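Local atomic coordinates of Lmo0135 protein (PDB entry 5ISU), a protein that serves as the substrate-binding protein of an ABC transporter and probably takes part in peptide uptake. Residues T43-Q46 with A47-P51; E184-T187 with G188-S192; Q322-A325 with K326-L330. All blocks are in the same frame, centred on the assembly; numbering follows the deposited sequence.

In the fold
Along the chain the three contacts follow in series: interaction 1 (43-51), interaction 2 (184-192), interaction 3 (322-330). The first two are neighbours in space, with centres 16 Å apart. Interaction 1 is the C-terminal end of helix 39-48, which lies against the mixed sheet containing strands 180-186 and 190-195, and interaction 2 is the hairpin turn joining those strands. They meet where Ile44 CD1 touches Val191 CG2 at 3.7 Å. Interaction 3, the start of helix 324-334, is on the opposite side of the chain's centre; its centre is 50 Å from that of interaction 1 and 55 Å from that of interaction 2. The three therefore sample two remote regions of the solute-binding fold.

Interaction 1 of 3, residues T43-Q46 with A47-P51; sequences TIQQ and AVYAP
Gln45 and Tyr49 meet at the C-terminal end of helix 39-48, and the contact is carried first by backbone hydrogen bonds. Tyr49 N reaches Gln45 O at 2.8 Å, almost straight at the hydrogen (167°), and Tyr49 is the first residue to leave helical backbone angles. Val48 N gives the same oxygen a second, weak bond. One residue earlier, Ile44 O accepts twice: Val48 N, 3.2 Å from it, lies in the carbonyl plane, whereas Ala47 N, at 3.0 Å, stands 56° out of that plane. Pairs four and three residues apart thus share one acceptor, which mixes alpha and 3-10 bonding in this turn.

Side-chain contacts are looser. With CG beside its backbone N (chi1 -66°), Tyr49 places its ring with an edge by Gln45 O, and Gln45 CG comes within 4.1 Å of Tyr49 CD1. The two side chains cross at about a right angle. Val48 brings its CG2 branch to 3.5 Å from Ile44 O, and the same methyl lies 4.4 Å from Ile44 CG2.

These apolar groups continue into the neighbouring sheet: Ile44 packs on Phe211 of strand 208-213, and Ala47 and Val48 both pack on Leu193. The side-chain NE2 of Gln46 bonds to Arg493 O.

In this buried setting the amides of Ala47, Val48 and Tyr49 are satisfied by Ile44 O and Gln45 O, while further backbone bonds of Ala47 with Tyr180 and Val48 with Gly178 tie the terminus to the start of strand 180-186 and the residues just before it.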
loop_
_atom_site.group_PDB
_atom_site.type_symbol
_atom_site.label_atom_id
_atom_site.label_comp_id
_atom_site.label_asym_id
_atom_site.label_seq_id
_atom_site.Cartn_x
_atom_site.Cartn_y
_atom_site.Cartn_z
ATOM N N THR A 43 5.241 8.984 -4.166
ATOM C CA THR A 43 5.330 10.149 -3.308
ATOM C C THR A 43 5.427 11.404 -4.173
ATOM O O THR A 43 4.748 12.394 -3.917
ATOM C CB THR A 43 6.560 10.040 -2.373
ATOM O OG1 THR A 43 6.432 8.886 -1.549
ATOM C CG2 THR A 43 6.706 11.266 -1.470
ATOM N N ILE A 44 6.235 11.331 -5.230
ATOM C CA ILE A 44 6.419 12.472 -6.133
ATOM C C ILE A 44 5.165 12.672 -6.988
ATOM O O ILE A 44 4.683 13.814 -7.155
ATOM C CB ILE A 44 7.719 12.340 -6.960
ATOM C CG1 ILE A 44 8.912 12.356 -5.996
ATOM C CG2 ILE A 44 7.834 13.471 -7.971
ATOM C CD1 ILE A 44 10.261 12.169 -6.634
ATOM N N GLN A 45 4.591 11.571 -7.455
ATOM C CA GLN A 45 3.358 11.636 -8.248
ATOM C C GLN A 45 2.202 12.332 -7.517
ATOM O O GLN A 45 1.425 13.060 -8.125
ATOM C CB GLN A 45 2.945 10.230 -8.644
ATOM C CG GLN A 45 1.515 10.103 -9.130
ATOM C CD GLN A 45 1.193 8.674 -9.512
ATOM O OE1 GLN A 45 1.892 8.086 -10.320
ATOM N NE2 GLN A 45 0.138 8.116 -8.936
ATOM N N GLN A 46 2.099 12.107 -6.211
ATOM C CA GLN A 46 1.028 12.704 -5.410
ATOM C C GLN A 46 1.078 14.229 -5.477
ATOM O O GLN A 46 0.055 14.894 -5.398
ATOM C CB GLN A 46 1.150 12.268 -3.953
ATOM C CG GLN A 46 -0.054 12.594 -3.097
ATOM C CD GLN A 46 -1.270 11.794 -3.495
ATOM O OE1 GLN A 46 -1.161 10.767 -4.169
ATOM N NE2 GLN A 46 -2.429 12.236 -3.055
ATOM N N ALA A 47 2.277 14.770 -5.635
ATOM C CA ALA A 47 2.449 16.210 -5.709
ATOM C C ALA A 47 2.210 16.746 -7.120
ATOM O O ALA A 47 1.759 17.854 -7.278
ATOM C CB ALA A 47 3.841 16.586 -5.247
ATOM N N VAL A 48 2.468 15.938 -8.135
ATOM C CA VAL A 48 2.382 16.386 -9.524
ATOM C C VAL A 48 1.049 16.101 -10.194
ATOM O O VAL A 48 0.610 16.893 -11.028
ATOM C CB VAL A 48 3.548 15.781 -10.337
ATOM C CG1 VAL A 48 3.479 16.177 -11.806
ATOM C CG2 VAL A 48 4.874 16.220 -9.714
ATOM N N TYR A 49 0.409 14.988 -9.828
ATOM C CA TYR A 49 -0.875 14.595 -10.400
ATOM C C TYR A 49 -2.004 14.516 -9.379
ATOM O O TYR A 49 -1.826 14.000 -8.293
ATOM C CB TYR A 49 -0.756 13.212 -11.031
ATOM C CG TYR A 49 0.159 13.114 -12.233
ATOM C CD1 TYR A 49 1.537 12.939 -12.080
ATOM C CD2 TYR A 49 -0.361 13.140 -13.526
ATOM C CE1 TYR A 49 2.364 12.812 -13.183
ATOM C CE2 TYR A 49 0.460 13.023 -14.630
ATOM C CZ TYR A 49 1.812 12.851 -14.450
ATOM O OH TYR A 49 2.602 12.742 -15.540
ATOM N N ALA A 50 -3.181 14.989 -9.776
ATOM C CA ALA A 50 -4.374 14.913 -8.968
ATOM C C ALA A 50 -5.230 13.694 -9.423
ATOM O O ALA A 50 -5.242 13.353 -10.611
ATOM C CB ALA A 50 -5.166 16.192 -9.109
ATOM N N PRO A 51 -5.930 13.027 -8.476
ATOM C CA PRO A 51 -6.819 11.911 -8.824
ATOM C C PRO A 51 -8.277 12.380 -9.056
ATOM O O PRO A 51 -8.593 13.546 -8.833
ATOM C CB PRO A 51 -6.754 11.051 -7.572
ATOM C CG PRO A 51 -6.696 12.077 -6.469
ATOM C CD PRO A 51 -5.835 13.197 -7.008
#

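Interaction 2 of 3, residues E184-T187 with G188-S192; sequences EYKT and GEYVS
Glu184 and Tyr190 are joined by a hydrogen bond across the hairpin of strands 180-186 and 190-195: Tyr190 OH donates to Glu184 OE2 at 2.7 Å. The carboxylate and ring planes are only 7° apart, with OE2 at the ring edge. Tyr190 sets its CG between the backbone N and the carbonyl carbon (chi1 64°), which turns the phenol toward the opposing strand.

The backbone is an antiparallel ladder. At the hydrogen-bonded pair of Glu184 and Ser192, Ser192 N reaches Glu184 O at 2.9 Å; the return bond from Glu184 N to Ser192 O is weak, at 3.3 Å, and Ser192 OG adds another weak one to Glu184 O. Nearer the turn, Lys186 N is satisfied by Tyr190 O at 2.9 Å. Lys186 O accepts two amides, Glu189 N at 2.9 Å and Tyr190 N at 3.0 Å, so that two residues face one: a classic beta bulge. In the turn, Gly188 has positive phi, and its amide donates to Asp27 OD2, the same oxygen that binds Tyr185 OH.

Apolar contacts occupy both faces of the hairpin. On the side of Glu184, Lys186 CB stands over one face of the Tyr190 ring, 4.1 Å from its centroid and 17° off the normal, a CH-pi contact. On the other, Tyr185 CD1 touches Val191 CG2 at 3.6 Å.

The doubled acceptor at Lys186 O reconciles the bulge with continued strand pairing. The phenol bond probably favours the ionised form of Glu184, and Asp27, accepting from Gly188 N and Tyr185 OH, links the turn and the end of strand 180-186 to the loop after strand 19-24.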
loop_
_atom_site.group_PDB
_atom_site.type_symbol
_atom_site.label_atom_id
_atom_site.label_comp_id
_atom_site.label_asym_id
_atom_site.label_seq_id
_atom_site.Cartn_x
_atom_site.Cartn_y
_atom_site.Cartn_z
ATOM N N GLU A 184 12.704 20.448 -12.490
ATOM C CA GLU A 184 13.825 19.624 -12.997
ATOM C C GLU A 184 14.188 18.451 -12.103
ATOM O O GLU A 184 13.828 18.414 -10.924
ATOM C CB GLU A 184 15.091 20.470 -13.213
ATOM C CG GLU A 184 15.718 20.997 -11.924
ATOM C CD GLU A 184 17.050 21.685 -12.159
ATOM O OE1 GLU A 184 17.151 22.512 -13.098
ATOM O OE2 GLU A 184 17.998 21.404 -11.386
ATOM N N TYR A 185 14.963 17.528 -12.676
ATOM C CA TYR A 185 15.416 16.319 -11.979
ATOM C C TYR A 185 16.917 16.030 -12.111
ATOM O O TYR A 185 17.397 15.677 -13.195
ATOM C CB TYR A 185 14.598 15.109 -12.471
ATOM C CG TYR A 185 15.130 13.746 -12.049
ATOM C CD1 TYR A 185 15.432 13.477 -10.718
ATOM C CD2 TYR A 185 15.261 12.704 -12.977
ATOM C CE1 TYR A 185 15.901 12.234 -10.321
ATOM C CE2 TYR A 185 15.723 11.447 -12.589
ATOM C CZ TYR A 185 16.035 11.213 -11.253
ATOM O OH TYR A 185 16.503 9.976 -10.832
ATOM N N LYS A 186 17.647 16.196 -11.005
ATOM C CA LYS A 186 19.071 15.846 -10.956
ATOM C C LYS A 186 19.200 14.434 -10.399
ATOM O O LYS A 186 18.932 14.200 -9.214
ATOM C CB LYS A 186 19.922 16.822 -10.116
ATOM C CG LYS A 186 20.724 17.874 -10.897
ATOM C CD LYS A 186 21.834 18.451 -9.998
ATOM C CE LYS A 186 22.954 19.191 -10.735
ATOM N NZ LYS A 186 22.559 20.481 -11.367
ATOM N N THR A 187 19.622 13.510 -11.264
ATOM C CA THR A 187 19.793 12.086 -10.928
ATOM C C THR A 187 20.532 11.875 -9.616
ATOM O O THR A 187 21.595 12.449 -9.397
ATOM C CB THR A 187 20.581 11.351 -12.037
ATOM O OG1 THR A 187 19.963 11.593 -13.308
ATOM C CG2 THR A 187 20.642 9.839 -11.766
ATOM N N GLY A 188 19.948 11.065 -8.741
ATOM C CA GLY A 188 20.548 10.761 -7.450
ATOM C C GLY A 188 20.692 11.926 -6.475
ATOM O O GLY A 188 21.267 11.753 -5.398
ATOM N N GLU A 189 20.166 13.102 -6.825
ATOM C CA GLU A 189 20.299 14.264 -5.947
ATOM C C GLU A 189 18.965 14.880 -5.529
ATOM O O GLU A 189 18.725 15.028 -4.331
ATOM C CB GLU A 189 21.199 15.324 -6.586
ATOM C CG GLU A 189 22.628 14.857 -6.851
ATOM C CD GLU A 189 23.538 15.978 -7.360
ATOM O OE1 GLU A 189 23.505 17.100 -6.800
ATOM O OE2 GLU A 189 24.310 15.731 -8.309
ATOM N N TYR A 190 18.115 15.257 -6.489
ATOM C CA TYR A 190 16.828 15.876 -6.139
ATOM C C TYR A 190 15.859 16.032 -7.304
ATOM O O TYR A 190 16.237 15.930 -8.471
ATOM C CB TYR A 190 17.025 17.295 -5.510
ATOM C CG TYR A 190 17.634 18.319 -6.458
ATOM C CD1 TYR A 190 16.848 19.003 -7.387
ATOM C CD2 TYR A 190 19.002 18.594 -6.426
ATOM C CE1 TYR A 190 17.409 19.934 -8.251
ATOM C CE2 TYR A 190 19.575 19.520 -7.285
ATOM C CZ TYR A 190 18.778 20.188 -8.194
ATOM O OH TYR A 190 19.364 21.082 -9.043
ATOM N N VAL A 191 14.601 16.271 -6.936
ATOM C CA VAL A 191 13.532 16.608 -7.874
ATOM C C VAL A 191 12.958 17.929 -7.359
ATOM O O VAL A 191 12.548 17.987 -6.203
ATOM C CB VAL A 191 12.398 15.577 -7.904
ATOM C CG1 VAL A 191 11.332 16.015 -8.904
ATOM C CG2 VAL A 191 12.935 14.200 -8.263
ATOM N N SER A 192 12.951 18.979 -8.185
ATOM C CA SER A 192 12.409 20.290 -7.766
ATOM C C SER A 192 11.098 20.588 -8.489
ATOM O O SER A 192 10.943 20.278 -9.679
ATOM C CB SER A 192 13.415 21.427 -7.998
ATOM O OG SER A 192 13.798 21.495 -9.357
#

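Interaction 3 of 3, residues Q322-A325 with K326-L330; sequences QDIA and KAKKL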
loop_
_atom_site.group_PDB
_atom_site.type_symbol
_atom_site.label_atom_id
_atom_site.label_comp_id
_atom_site.label_asym_id
_atom_site.label_seq_id
_atom_site.Cartn_x
_atom_site.Cartn_y
_atom_site.Cartn_z
ATOM N N GLN A 322 -2.179 -16.298 23.266
ATOM C CA GLN A 322 -1.112 -17.128 23.855
ATOM C C GLN A 322 -1.579 -18.170 24.874
ATOM O O GLN A 322 -2.213 -17.835 25.872
ATOM C CB GLN A 322 -0.003 -16.268 24.462
ATOM C CG GLN A 322 1.338 -16.982 24.588
ATOM C CD GLN A 322 2.415 -16.095 25.209
ATOM O OE1 GLN A 322 2.248 -15.569 26.308
ATOM N NE2 GLN A 322 3.534 -15.942 24.509
ATOM N N ASP A 323 -1.281 -19.435 24.561
ATOM C CA ASP A 323 -1.577 -20.588 25.414
ATOM C C ASP A 323 -0.505 -21.635 25.092
ATOM O O ASP A 323 -0.667 -22.484 24.206
ATOM C CB ASP A 323 -2.986 -21.114 25.155
ATOM C CG ASP A 323 -3.452 -22.117 26.204
ATOM O OD1 ASP A 323 -2.619 -22.764 26.895
ATOM O OD2 ASP A 323 -4.686 -22.264 26.327
ATOM N N ILE A 324 0.616 -21.520 25.787
ATOM C CA ILE A 324 1.742 -22.427 25.598
ATOM C C ILE A 324 1.362 -23.873 25.941
ATOM O O ILE A 324 1.781 -24.806 25.244
ATOM C CB ILE A 324 2.982 -21.907 26.365
ATOM C CG1 ILE A 324 3.490 -20.631 25.665
ATOM C CG2 ILE A 324 4.090 -22.952 26.413
ATOM C CD1 ILE A 324 4.504 -19.826 26.454
ATOM N N ALA A 325 0.541 -24.063 26.973
ATOM C CA ALA A 325 0.115 -25.424 27.342
ATOM C C ALA A 325 -0.690 -26.070 26.203
ATOM O O ALA A 325 -0.454 -27.235 25.847
ATOM C CB ALA A 325 -0.682 -25.422 28.643
ATOM N N LYS A 326 -1.618 -25.310 25.622
ATOM C CA LYS A 326 -2.429 -25.827 24.517
ATOM C C LYS A 326 -1.565 -26.016 23.280
ATOM O O LYS A 326 -1.803 -26.929 22.491
ATOM C CB LYS A 326 -3.601 -24.910 24.196
ATOM C CG LYS A 326 -4.535 -25.488 23.147
ATOM C CD LYS A 326 -5.743 -24.602 22.923
ATOM C CE LYS A 326 -6.739 -25.265 21.984
ATOM N NZ LYS A 326 -7.936 -24.409 21.737
ATOM N N ALA A 327 -0.564 -25.154 23.117
ATOM C CA ALA A 327 0.358 -25.271 21.997
ATOM C C ALA A 327 1.105 -26.587 22.073
ATOM O O ALA A 327 1.308 -27.231 21.048
ATOM C CB ALA A 327 1.345 -24.121 21.971
ATOM N N LYS A 328 1.526 -26.972 23.281
ATOM C CA LYS A 328 2.221 -28.258 23.491
ATOM C C LYS A 328 1.308 -29.431 23.101
ATOM O O LYS A 328 1.759 -30.399 22.501
ATOM C CB LYS A 328 2.754 -28.387 24.932
ATOM C CG LYS A 328 3.990 -27.524 25.199
ATOM C CD LYS A 328 4.489 -27.578 26.645
ATOM C CE LYS A 328 3.533 -26.873 27.606
ATOM N NZ LYS A 328 3.996 -26.813 29.030
ATOM N N LYS A 329 0.028 -29.320 23.452
ATOM C CA LYS A 329 -0.987 -30.315 23.078
ATOM C C LYS A 329 -1.100 -30.492 21.563
ATOM O O LYS A 329 -1.141 -31.613 21.068
ATOM C CB LYS A 329 -2.373 -29.924 23.647
ATOM C CG LYS A 329 -2.817 -30.662 24.906
ATOM C CD LYS A 329 -3.490 -31.979 24.515
ATOM C CE LYS A 329 -3.980 -32.787 25.709
ATOM N NZ LYS A 329 -2.864 -33.344 26.521
ATOM N N LEU A 330 -1.146 -29.380 20.841
ATOM C CA LEU A 330 -1.296 -29.410 19.383
ATOM C C LEU A 330 -0.065 -29.928 18.630
ATOM O O LEU A 330 -0.200 -30.678 17.649
ATOM C CB LEU A 330 -1.719 -28.032 18.874
ATOM C CG LEU A 330 -3.169 -27.710 19.246
ATOM C CD1 LEU A 330 -3.421 -26.215 19.264
ATOM C CD2 LEU A 330 -4.141 -28.427 18.314
#
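An N-cap contact between Asp323 and Lys326 begins helix 324-334, at the surface of the protein, its centre about 35 Å from the centre of the chain. Lys326 N donates to Asp323 OD1 at 3.0 Å, nearly straight (160°), but approaches from well above the carboxylate plane. Asp323 has CG anti to its backbone N (chi1 -168°), which carries the carboxylate over the first turn and brings its CG to 3.4 Å from Lys326 CB. Regular helical bonding follows at once: Ala327 N to Asp323 O and Lys328 N to Ile324 O both measure 2.9 Å. The Lys328 chain bends at chi3 (-70°) and folds back along the helix, so that its CE lies 3.6 Å from Ile324 O and 4.1 Å from Ile324 CG2. A negative carboxylate at this helix start probably also interacts favourably with the helix dipole.

Lys326 extends away from the cap, and its NZ bonds to Tyr281 OH. Tyr281 belongs to helix 273-281, against which Leu330 also packs. Ile324 rests on Gln363 of helix 351-365 and, with Ala327, on Ile367 in the loop before strand 370-376.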